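Local coordinates for protein GphF (Archangium violaceum, PDB 6MBG) that probably dehydrates polyketide intermediates and shifts their double bond, as the dehydratase domain of the gephyronic acid polyketide synthase, at residues D78-S83 with H123-I128; R159-P164 with E218-P223; L172-R177 with F211-A216. One frame throughout, in Å; residues are numbered along the deposited sequence.

The chain builds a double hot-dog fold, as in other polyketide synthase dehydratases. Nearest the N terminus, contact 1 joins strand 73-81 to strand 121-131, closing a loop of 39 residues that carries strands but no helix; it is complete before the other two begin. Contact 2 opens after helix 151-158 and closes when the loop behind helix 200-214 comes back to it. Contact 3, strand 169-175 against the C-terminal end of helix 200-214, is nested inside that loop. Contacts 2 and 3 touch, Tyr215 and Phe211 packing on Pro223 and Tyr162, and share two bound butanediols, whereas contact 1 lies about 24 Å from contact 2, centre to centre.

Contact 1 (D78-S83 with H123-I128); sequences DVTVWS and HATGRI. With BU1 (1,4-butanediol), chain C.
Thr80 and Thr125 form an antiparallel hydrogen-bonded pair: Thr80 N gives to Thr125 O at 2.9 Å, and Thr125 N to Thr80 O at 3.0 Å. Val81 and Ala124 make the neighbouring non-hydrogen-bonded pair, with side chains on the opposite face. Trp82 N carries on to His123 O at 2.7 Å, approaching from above the carbonyl plane. At that end His123 and Ala124 both face Ile106, a classic beta bulge in strand 121-131.

Two aromatic N-H groups add side-chain bonds. Trp82 NE1 donates in its ring plane to Thr125 OG1, 2.9 Å away, while Thr80 CG2 lies over one indole face; set between backbone N and carbonyl carbon (chi1 59°), Thr125 OG1 faces the indole N-H. His123 ND1 points almost straight (173°) at Ser83 O, 2.8 Å off, and its NE2 is bonded to Ser108. A phenylalanine in place of His123 would probably leave Ser83 O and the Ser108 hydroxyl without these bonds.

A water and a diol add polar links. One water donates to Asp78 O and also bonds Thr80 OG1 and Thr125 OG1, while butanediol O5 donates to Val79 O at 3.1 Å. Asp78 OD2 and Arg127 NH2 are 4.1 Å apart, beyond a salt bridge, any attraction probably only electrostatic; Arg127 has its salt bridge with Glu77. The strand pair thus relies on directed N-H bonds, with the water tying both threonine hydroxyls to the backbone.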
loop_
_atom_site.group_PDB
_atom_site.type_symbol
_atom_site.label_atom_id
_atom_site.label_comp_id
_atom_site.label_asym_id
_atom_site.label_seq_id
_atom_site.Cartn_x
_atom_site.Cartn_y
_atom_site.Cartn_z
ATOM N N ASP A 78 3.034 -11.962 -5.517
ATOM C CA ASP A 78 4.461 -12.041 -5.810
ATOM C C ASP A 78 5.024 -10.656 -6.149
ATOM O O ASP A 78 5.715 -10.462 -7.149
ATOM C CB ASP A 78 4.701 -13.061 -6.938
ATOM C CG ASP A 78 6.168 -13.251 -7.276
ATOM O OD1 ASP A 78 7.012 -13.243 -6.356
ATOM O OD2 ASP A 78 6.477 -13.417 -8.481
ATOM N N VAL A 79 4.750 -9.683 -5.273
ATOM C CA VAL A 79 5.108 -8.292 -5.527
ATOM C C VAL A 79 6.508 -8.008 -5.003
ATOM O O VAL A 79 6.866 -8.405 -3.879
ATOM C CB VAL A 79 4.083 -7.336 -4.897
ATOM C CG1 VAL A 79 4.592 -5.896 -4.941
ATOM C CG2 VAL A 79 2.800 -7.442 -5.639
ATOM N N THR A 80 7.305 -7.322 -5.827
ATOM C CA THR A 80 8.612 -6.823 -5.431
ATOM C C THR A 80 8.637 -5.330 -5.700
ATOM O O THR A 80 8.260 -4.894 -6.792
ATOM C CB THR A 80 9.743 -7.513 -6.186
ATOM O OG1 THR A 80 9.688 -8.921 -5.959
ATOM C CG2 THR A 80 11.103 -6.992 -5.707
ATOM N N VAL A 81 9.045 -4.557 -4.694
ATOM C CA VAL A 81 9.289 -3.125 -4.837
ATOM C C VAL A 81 10.764 -2.931 -5.150
ATOM O O VAL A 81 11.632 -3.447 -4.433
ATOM C CB VAL A 81 8.889 -2.360 -3.558
ATOM C CG1 VAL A 81 9.321 -0.893 -3.661
ATOM C CG2 VAL A 81 7.383 -2.461 -3.341
ATOM N N TRP A 82 11.051 -2.201 -6.228
ATOM C CA TRP A 82 12.420 -2.026 -6.691
ATOM C C TRP A 82 12.928 -0.642 -6.249
ATOM O O TRP A 82 13.145 -0.429 -5.054
ATOM C CB TRP A 82 12.484 -2.255 -8.218
ATOM C CG TRP A 82 12.038 -3.663 -8.596
ATOM C CD1 TRP A 82 10.789 -4.057 -8.951
ATOM C CD2 TRP A 82 12.853 -4.842 -8.617
ATOM N NE1 TRP A 82 10.773 -5.418 -9.225
ATOM C CE2 TRP A 82 12.030 -5.918 -9.021
ATOM C CE3 TRP A 82 14.205 -5.090 -8.348
ATOM C CZ2 TRP A 82 12.508 -7.220 -9.146
ATOM C CZ3 TRP A 82 14.682 -6.388 -8.481
ATOM C CH2 TRP A 82 13.834 -7.436 -8.876
ATOM N N SER A 83 13.090 0.328 -7.171
ATOM C CA SER A 83 13.678 1.599 -6.736
ATOM C C SER A 83 12.636 2.484 -6.053
ATOM O O SER A 83 11.439 2.371 -6.332
ATOM C CB SER A 83 14.266 2.353 -7.925
ATOM O OG SER A 83 15.304 1.606 -8.537
ATOM N N HIS A 123 9.732 0.499 -10.526
ATOM C CA HIS A 123 9.382 0.597 -9.107
ATOM C C HIS A 123 8.736 -0.654 -8.528
ATOM O O HIS A 123 8.898 -0.915 -7.333
ATOM C CB HIS A 123 8.447 1.790 -8.885
ATOM C CG HIS A 123 9.084 3.092 -9.233
ATOM N ND1 HIS A 123 10.218 3.556 -8.600
ATOM C CD2 HIS A 123 8.805 3.983 -10.212
ATOM C CE1 HIS A 123 10.578 4.708 -9.140
ATOM N NE2 HIS A 123 9.741 4.981 -10.126
ATOM N N ALA A 124 8.037 -1.454 -9.340
ATOM C CA ALA A 124 7.333 -2.609 -8.798
ATOM C C ALA A 124 7.069 -3.621 -9.899
ATOM O O ALA A 124 6.891 -3.255 -11.064
ATOM C CB ALA A 124 6.013 -2.195 -8.152
ATOM N N THR A 125 7.072 -4.898 -9.513
ATOM C CA THR A 125 6.661 -5.986 -10.389
ATOM C C THR A 125 5.799 -6.952 -9.579
ATOM O O THR A 125 5.882 -7.010 -8.346
ATOM C CB THR A 125 7.854 -6.753 -10.976
ATOM O OG1 THR A 125 8.648 -7.301 -9.910
ATOM C CG2 THR A 125 8.730 -5.837 -11.864
ATOM N N GLY A 126 4.990 -7.733 -10.291
ATOM C CA GLY A 126 4.201 -8.769 -9.641
ATOM C C GLY A 126 3.235 -9.392 -10.640
ATOM O O GLY A 126 3.418 -9.270 -11.851
ATOM N N ARG A 127 2.186 -10.018 -10.107
ATOM C CA ARG A 127 1.150 -10.658 -10.914
ATOM C C ARG A 127 -0.215 -10.186 -10.432
ATOM O O ARG A 127 -0.404 -9.911 -9.246
ATOM C CB ARG A 127 1.266 -12.183 -10.832
ATOM C CG ARG A 127 0.276 -12.957 -11.694
ATOM C CD ARG A 127 0.342 -14.468 -11.404
ATOM N NE ARG A 127 1.686 -14.893 -11.008
ATOM C CZ ARG A 127 2.012 -15.325 -9.791
ATOM N NH1 ARG A 127 1.092 -15.404 -8.837
ATOM N NH2 ARG A 127 3.262 -15.682 -9.526
ATOM N N ILE A 128 -1.161 -10.045 -11.361
ATOM C CA ILE A 128 -2.520 -9.642 -11.015
ATOM C C ILE A 128 -3.469 -10.787 -11.319
ATOM O O ILE A 128 -3.214 -11.638 -12.178
ATOM C CB ILE A 128 -2.986 -8.363 -11.745
ATOM C CG1 ILE A 128 -2.756 -8.481 -13.260
ATOM C CG2 ILE A 128 -2.316 -7.111 -11.122
ATOM C CD1 ILE A 128 -3.503 -7.431 -14.087
HETATM C C1 BU1 C . 8.449 -10.692 -1.942
HETATM C C2 BU1 C . 7.719 -11.555 -2.969
HETATM C C3 BU1 C . 7.098 -12.772 -2.284
HETATM C C4 BU1 C . 6.648 -13.758 -3.367
HETATM O O5 BU1 C . 9.325 -9.816 -2.601
HETATM O O6 BU1 C . 5.943 -14.841 -2.825
HETATM O O HOH W 1 8.057 -9.661 -8.345
#

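Contact 2 (R159-P164 with E218-P223); sequences RIYYGP and ESHREP. With BU1 (1,4-butanediol), chain D; BU1 (1,4-butanediol), chain B.
Tyr161 lays its ring between two aliphatic groups, Pro223 on one face and its own neighbour Ile160 on the other. Pro223 CG stands 3.9 Å from the Tyr161 ring centroid, 28° off the normal, a CH-pi contact, and CD of the same proline comes within 3.3 Å of Tyr161 OH. Ile160 CG1 lies over the centre of the opposite face.

The phenol reaches past the proline to the backbone: Tyr161 OH donates to His220 O at 2.9 Å, tilted 26° from the carbonyl plane. Beside it, the His220 imidazole turns its edge to the tyrosine, CD2 lying 4.0 Å from Tyr161 CE2. With CG of His220 between backbone N and carbonyl carbon (chi1 74°), the same edge meets Ile160 CD1, 4.1 Å from NE2. Arg221, bent at its second and third torsions, brings the face of its guanidinium over Ile160 CD1, with CD above the His220 ring. An ST turn, Arg221 N giving to Ser219 OG, shapes the loop here.

Pro223 also lines a butanediol pocket, its CB 3.3 Å from butanediol O6, alongside Tyr162, whose hydroxyl is bonded to Asp204. One hydrogen bond therefore joins the two loops across a largely apolar contact, fixing the phenol end while the ring faces are held by aliphatic packing. Pro223 thus borders both partners, meeting the tyrosine ring with CG and the diol with CB.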
loop_
_atom_site.group_PDB
_atom_site.type_symbol
_atom_site.label_atom_id
_atom_site.label_comp_id
_atom_site.label_asym_id
_atom_site.label_seq_id
_atom_site.Cartn_x
_atom_site.Cartn_y
_atom_site.Cartn_z
ATOM N N ARG A 159 6.972 11.743 13.004
ATOM C CA ARG A 159 6.631 12.996 12.333
ATOM C C ARG A 159 7.687 13.419 11.320
ATOM O O ARG A 159 7.391 14.221 10.424
ATOM C CB ARG A 159 6.447 14.105 13.369
ATOM C CG ARG A 159 7.764 14.606 13.894
ATOM C CD ARG A 159 7.601 15.637 14.997
ATOM N NE ARG A 159 8.636 15.463 16.011
ATOM C CZ ARG A 159 8.902 16.341 16.971
ATOM N NH1 ARG A 159 8.204 17.466 17.054
ATOM N NH2 ARG A 159 9.860 16.090 17.854
ATOM N N ILE A 160 8.911 12.897 11.440
ATOM C CA ILE A 160 9.968 13.191 10.480
ATOM C C ILE A 160 9.747 12.472 9.157
ATOM O O ILE A 160 10.346 12.848 8.141
ATOM C CB ILE A 160 11.334 12.809 11.079
ATOM C CG1 ILE A 160 11.355 11.314 11.412
ATOM C CG2 ILE A 160 11.610 13.644 12.319
ATOM C CD1 ILE A 160 12.686 10.799 11.903
ATOM N N TYR A 161 8.912 11.432 9.139
ATOM C CA TYR A 161 8.634 10.698 7.915
ATOM C C TYR A 161 7.241 10.939 7.360
ATOM O O TYR A 161 7.027 10.713 6.168
ATOM C CB TYR A 161 8.785 9.186 8.140
ATOM C CG TYR A 161 10.077 8.730 8.790
ATOM C CD1 TYR A 161 11.303 9.062 8.251
ATOM C CD2 TYR A 161 10.055 7.919 9.925
ATOM C CE1 TYR A 161 12.482 8.633 8.840
ATOM C CE2 TYR A 161 11.232 7.476 10.519
ATOM C CZ TYR A 161 12.436 7.840 9.968
ATOM O OH TYR A 161 13.609 7.419 10.528
ATOM N N TYR A 162 6.290 11.360 8.189
ATOM C CA TYR A 162 4.883 11.342 7.812
ATOM C C TYR A 162 4.215 12.646 8.220
ATOM O O TYR A 162 4.308 13.051 9.380
ATOM C CB TYR A 162 4.154 10.188 8.491
ATOM C CG TYR A 162 4.343 8.814 7.918
ATOM C CD1 TYR A 162 3.788 8.467 6.682
ATOM C CD2 TYR A 162 4.985 7.823 8.647
ATOM C CE1 TYR A 162 3.909 7.181 6.176
ATOM C CE2 TYR A 162 5.105 6.526 8.145
ATOM C CZ TYR A 162 4.563 6.214 6.910
ATOM O OH TYR A 162 4.654 4.922 6.411
ATOM N N GLY A 163 3.520 13.285 7.279
ATOM C CA GLY A 163 2.729 14.458 7.588
ATOM C C GLY A 163 1.298 14.133 7.987
ATOM O O GLY A 163 0.892 12.961 8.066
ATOM N N PRO A 164 0.504 15.190 8.211
ATOM C CA PRO A 164 -0.825 15.040 8.828
ATOM C C PRO A 164 -1.792 14.159 8.074
ATOM O O PRO A 164 -2.696 13.587 8.694
ATOM C CB PRO A 164 -1.340 16.487 8.873
ATOM C CG PRO A 164 -0.124 17.306 8.918
ATOM C CD PRO A 164 0.866 16.608 8.047
ATOM N N GLU A 218 12.327 -1.656 18.921
ATOM C CA GLU A 218 13.534 -1.285 18.190
ATOM C C GLU A 218 13.512 0.186 17.800
ATOM O O GLU A 218 12.456 0.820 17.748
ATOM C CB GLU A 218 13.668 -2.110 16.898
ATOM C CG GLU A 218 13.429 -3.587 17.037
ATOM C CD GLU A 218 13.731 -4.344 15.745
ATOM O OE1 GLU A 218 13.154 -5.430 15.568
ATOM O OE2 GLU A 218 14.555 -3.860 14.942
ATOM N N SER A 219 14.689 0.682 17.410
ATOM C CA SER A 219 14.844 2.055 16.939
ATOM C C SER A 219 14.054 2.325 15.661
ATOM O O SER A 219 13.881 1.451 14.801
ATOM C CB SER A 219 16.319 2.369 16.687
ATOM O OG SER A 219 16.450 3.613 16.021
ATOM N N HIS A 220 13.574 3.562 15.535
ATOM C CA HIS A 220 12.871 3.989 14.333
ATOM C C HIS A 220 13.785 4.706 13.342
ATOM O O HIS A 220 13.330 5.083 12.256
ATOM C CB HIS A 220 11.704 4.909 14.690
ATOM C CG HIS A 220 12.144 6.276 15.092
ATOM N ND1 HIS A 220 12.824 6.513 16.264
ATOM C CD2 HIS A 220 12.045 7.471 14.463
ATOM C CE1 HIS A 220 13.108 7.799 16.354
ATOM N NE2 HIS A 220 12.644 8.404 15.274
ATOM N N ARG A 221 15.046 4.917 13.689
ATOM C CA ARG A 221 16.003 5.373 12.698
ATOM C C ARG A 221 16.299 4.220 11.744
ATOM O O ARG A 221 16.095 3.051 12.080
ATOM C CB ARG A 221 17.276 5.878 13.374
ATOM C CG ARG A 221 17.109 7.221 14.115
ATOM C CD ARG A 221 16.162 8.161 13.353
ATOM N NE ARG A 221 16.607 9.557 13.319
ATOM C CZ ARG A 221 16.296 10.470 14.233
ATOM N NH1 ARG A 221 15.535 10.147 15.272
ATOM N NH2 ARG A 221 16.745 11.712 14.103
ATOM N N GLU A 222 16.790 4.563 10.543
ATOM C CA GLU A 222 16.800 3.673 9.378
ATOM C C GLU A 222 15.497 2.877 9.379
ATOM O O GLU A 222 15.498 1.681 9.685
ATOM C CB GLU A 222 18.042 2.757 9.356
ATOM C CG GLU A 222 18.319 1.893 10.599
ATOM C CD GLU A 222 19.773 1.484 10.750
ATOM O OE1 GLU A 222 20.597 1.867 9.892
ATOM O OE2 GLU A 222 20.085 0.772 11.727
ATOM N N PRO A 223 14.368 3.518 9.081
ATOM C CA PRO A 223 13.071 2.875 9.301
ATOM C C PRO A 223 12.814 1.733 8.330
ATOM O O PRO A 223 13.380 1.652 7.237
ATOM C CB PRO A 223 12.074 4.012 9.069
ATOM C CG PRO A 223 12.782 4.936 8.134
ATOM C CD PRO A 223 14.220 4.889 8.564
HETATM C C1 BU1 D . 7.174 3.856 5.118
HETATM C C2 BU1 D . 8.488 3.451 5.796
HETATM C C3 BU1 D . 8.836 4.308 7.024
HETATM C C4 BU1 D . 8.323 3.715 8.359
HETATM O O5 BU1 D . 6.505 2.719 4.599
HETATM O O6 BU1 D . 9.038 2.640 8.967
HETATM C C1 BU1 B . 10.420 -6.301 17.727
HETATM C C2 BU1 B . 9.284 -7.285 17.475
HETATM C C3 BU1 B . 8.018 -6.787 18.168
HETATM C C4 BU1 B . 7.575 -7.776 19.246
HETATM O O5 BU1 B . 11.367 -6.383 16.699
HETATM O O6 BU1 B . 6.201 -7.596 19.480
#

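Contact 3 (L172-R177 with F211-A216); sequences LERRGR and FALIYA. With BU1 (1,4-butanediol), chain D; BU1 (1,4-butanediol), chain B.
Leu213 meets Arg174 because of how each side chain leaves its backbone. Leu213 has CG anti to its N (chi1 -165°), which swings its methyls from the flank of helix 200-214 toward strand 169-175; CG of Arg174 lies between N and carbonyl carbon (chi1 59°), and from there the chain runs extended past the end of the helix. This is the helix-on-sheet packing of a hot-dog fold, in which a long helix is wrapped by a curved antiparallel sheet.

Leu213 CD1 rests on Arg174 CB at 3.5 Å, the two side chains crossing at a slant, and its other methyl, CD2, is 3.6 Å from Arg177 O. Leu246 and Leu248 of strand 241-248 extend the apolar surroundings of this leucine. Nearer the N-terminal side of both segments, Leu172 CD2 touches Ala212 CB at 3.6 Å, and Tyr154 of helix 151-158 packs on the same alanine. The guanidinium of Arg174 presents a face to Ala216 CB, which sits 3.6 Å from NH1.

Two butanediols flank the helix end. O6 of the diol near Leu213 donates a weak bond, 3.1 Å, to Gly176 O, where the chain turns with a positive phi (57°) that favours glycine; Arg177 next to it gives its NE to Leu248 O. In the other pocket Tyr215 OH, itself bonded to Phe224 N, donates to O6 of the second diol at 2.9 Å, and that oxygen also lies over a face of the Phe211 ring, toward the rim. Past the last helical turn a water links the two segments: it donates to Ala216 O at 2.7 Å and accepts a weak bond from Arg174 NH1 at 3.3 Å.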
loop_
_atom_site.group_PDB
_atom_site.type_symbol
_atom_site.label_atom_id
_atom_site.label_comp_id
_atom_site.label_asym_id
_atom_site.label_seq_id
_atom_site.Cartn_x
_atom_site.Cartn_y
_atom_site.Cartn_z
ATOM N N LEU A 172 -4.569 1.242 18.832
ATOM C CA LEU A 172 -3.743 0.075 18.541
ATOM C C LEU A 172 -3.464 -0.676 19.829
ATOM O O LEU A 172 -3.034 -0.070 20.821
ATOM C CB LEU A 172 -2.428 0.479 17.873
ATOM C CG LEU A 172 -1.485 -0.620 17.418
ATOM C CD1 LEU A 172 -2.136 -1.522 16.385
ATOM C CD2 LEU A 172 -0.224 0.007 16.844
ATOM N N GLU A 173 -3.724 -1.986 19.825
ATOM C CA GLU A 173 -3.479 -2.806 21.008
ATOM C C GLU A 173 -2.676 -4.030 20.607
ATOM O O GLU A 173 -2.881 -4.568 19.524
ATOM C CB GLU A 173 -4.785 -3.237 21.687
ATOM C CG GLU A 173 -5.731 -4.029 20.798
ATOM C CD GLU A 173 -6.780 -4.811 21.597
ATOM O OE1 GLU A 173 -7.837 -5.154 21.024
ATOM O OE2 GLU A 173 -6.543 -5.097 22.785
ATOM N N ARG A 174 -1.771 -4.481 21.481
ATOM C CA ARG A 174 -0.817 -5.524 21.118
ATOM C C ARG A 174 -0.843 -6.648 22.142
ATOM O O ARG A 174 -1.083 -6.422 23.327
ATOM C CB ARG A 174 0.627 -4.989 21.020
ATOM C CG ARG A 174 1.141 -4.355 22.317
ATOM C CD ARG A 174 2.654 -4.092 22.303
ATOM N NE ARG A 174 3.087 -3.359 23.503
ATOM C CZ ARG A 174 4.356 -3.204 23.878
ATOM N NH1 ARG A 174 5.338 -3.734 23.161
ATOM N NH2 ARG A 174 4.649 -2.529 24.984
ATOM N N ARG A 175 -0.572 -7.863 21.668
ATOM C CA ARG A 175 -0.345 -9.013 22.549
ATOM C C ARG A 175 0.716 -9.856 21.856
ATOM O O ARG A 175 0.483 -10.338 20.741
ATOM C CB ARG A 175 -1.626 -9.810 22.792
ATOM C CG ARG A 175 -1.402 -11.010 23.700
ATOM C CD ARG A 175 -2.700 -11.682 24.107
ATOM N NE ARG A 175 -3.463 -10.901 25.082
ATOM C CZ ARG A 175 -3.175 -10.840 26.377
ATOM N NH1 ARG A 175 -2.128 -11.500 26.853
ATOM N NH2 ARG A 175 -3.928 -10.106 27.191
ATOM N N GLY A 176 1.891 -9.972 22.471
ATOM C CA GLY A 176 3.012 -10.606 21.790
ATOM C C GLY A 176 3.328 -9.903 20.476
ATOM O O GLY A 176 3.456 -8.672 20.412
ATOM N N ARG A 177 3.448 -10.691 19.407
ATOM C CA ARG A 177 3.689 -10.186 18.055
ATOM C C ARG A 177 2.410 -9.963 17.274
ATOM O O ARG A 177 2.469 -9.825 16.050
ATOM C CB ARG A 177 4.585 -11.152 17.268
ATOM C CG ARG A 177 6.003 -11.255 17.801
ATOM C CD ARG A 177 6.927 -11.965 16.853
ATOM N NE ARG A 177 6.459 -13.303 16.522
ATOM C CZ ARG A 177 6.770 -14.397 17.211
ATOM N NH1 ARG A 177 7.548 -14.321 18.280
ATOM N NH2 ARG A 177 6.303 -15.573 16.834
ATOM N N PHE A 211 4.649 -1.107 11.963
ATOM C CA PHE A 211 5.804 -0.322 12.389
ATOM C C PHE A 211 5.692 0.017 13.862
ATOM O O PHE A 211 6.687 -0.026 14.588
ATOM C CB PHE A 211 5.942 0.995 11.596
ATOM C CG PHE A 211 6.014 0.820 10.081
ATOM C CD1 PHE A 211 6.405 -0.388 9.505
ATOM C CD2 PHE A 211 5.679 1.872 9.244
ATOM C CE1 PHE A 211 6.448 -0.554 8.079
ATOM C CE2 PHE A 211 5.719 1.726 7.838
ATOM C CZ PHE A 211 6.108 0.494 7.270
ATOM N N ALA A 212 4.489 0.396 14.307
ATOM C CA ALA A 212 4.313 0.839 15.682
ATOM C C ALA A 212 4.566 -0.300 16.655
ATOM O O ALA A 212 5.080 -0.073 17.764
ATOM C CB ALA A 212 2.903 1.416 15.874
ATOM N N LEU A 213 4.195 -1.524 16.269
ATOM C CA LEU A 213 4.565 -2.696 17.063
ATOM C C LEU A 213 6.085 -2.840 17.127
ATOM O O LEU A 213 6.662 -3.022 18.202
ATOM C CB LEU A 213 3.913 -3.951 16.458
ATOM C CG LEU A 213 3.859 -5.252 17.270
ATOM C CD1 LEU A 213 3.123 -5.045 18.553
ATOM C CD2 LEU A 213 3.187 -6.355 16.483
ATOM N N ILE A 214 6.756 -2.735 15.975
ATOM C CA ILE A 214 8.208 -2.903 15.946
ATOM C C ILE A 214 8.900 -1.810 16.754
ATOM O O ILE A 214 9.847 -2.082 17.504
ATOM C CB ILE A 214 8.715 -2.927 14.494
ATOM C CG1 ILE A 214 8.153 -4.139 13.753
ATOM C CG2 ILE A 214 10.236 -2.902 14.452
ATOM C CD1 ILE A 214 8.312 -4.007 12.171
ATOM N N TYR A 215 8.435 -0.563 16.628
ATOM C CA TYR A 215 9.116 0.554 17.260
ATOM C C TYR A 215 8.785 0.665 18.740
ATOM O O TYR A 215 9.322 1.539 19.422
ATOM C CB TYR A 215 8.782 1.857 16.513
ATOM C CG TYR A 215 9.296 1.844 15.081
ATOM C CD1 TYR A 215 10.460 1.148 14.744
ATOM C CD2 TYR A 215 8.614 2.502 14.064
ATOM C CE1 TYR A 215 10.937 1.118 13.415
ATOM C CE2 TYR A 215 9.078 2.466 12.726
ATOM C CZ TYR A 215 10.229 1.770 12.419
ATOM O OH TYR A 215 10.692 1.745 11.113
ATOM N N ALA A 216 7.923 -0.199 19.259
ATOM C CA ALA A 216 7.862 -0.317 20.709
ATOM C C ALA A 216 9.032 -1.109 21.265
ATOM O O ALA A 216 9.208 -1.147 22.491
ATOM C CB ALA A 216 6.549 -0.962 21.146
HETATM C C1 BU1 D . 7.174 3.856 5.118
HETATM C C2 BU1 D . 8.488 3.451 5.796
HETATM C C3 BU1 D . 8.836 4.308 7.024
HETATM C C4 BU1 D . 8.323 3.715 8.359
HETATM O O5 BU1 D . 6.505 2.719 4.599
HETATM O O6 BU1 D . 9.038 2.640 8.967
HETATM C C1 BU1 B . 10.420 -6.301 17.727
HETATM C C2 BU1 B . 9.284 -7.285 17.475
HETATM C C3 BU1 B . 8.018 -6.787 18.168
HETATM C C4 BU1 B . 7.575 -7.776 19.246
HETATM O O5 BU1 B . 11.367 -6.383 16.699
HETATM O O6 BU1 B . 6.201 -7.596 19.480
HETATM O O HOH W 2 8.337 -2.862 24.363
#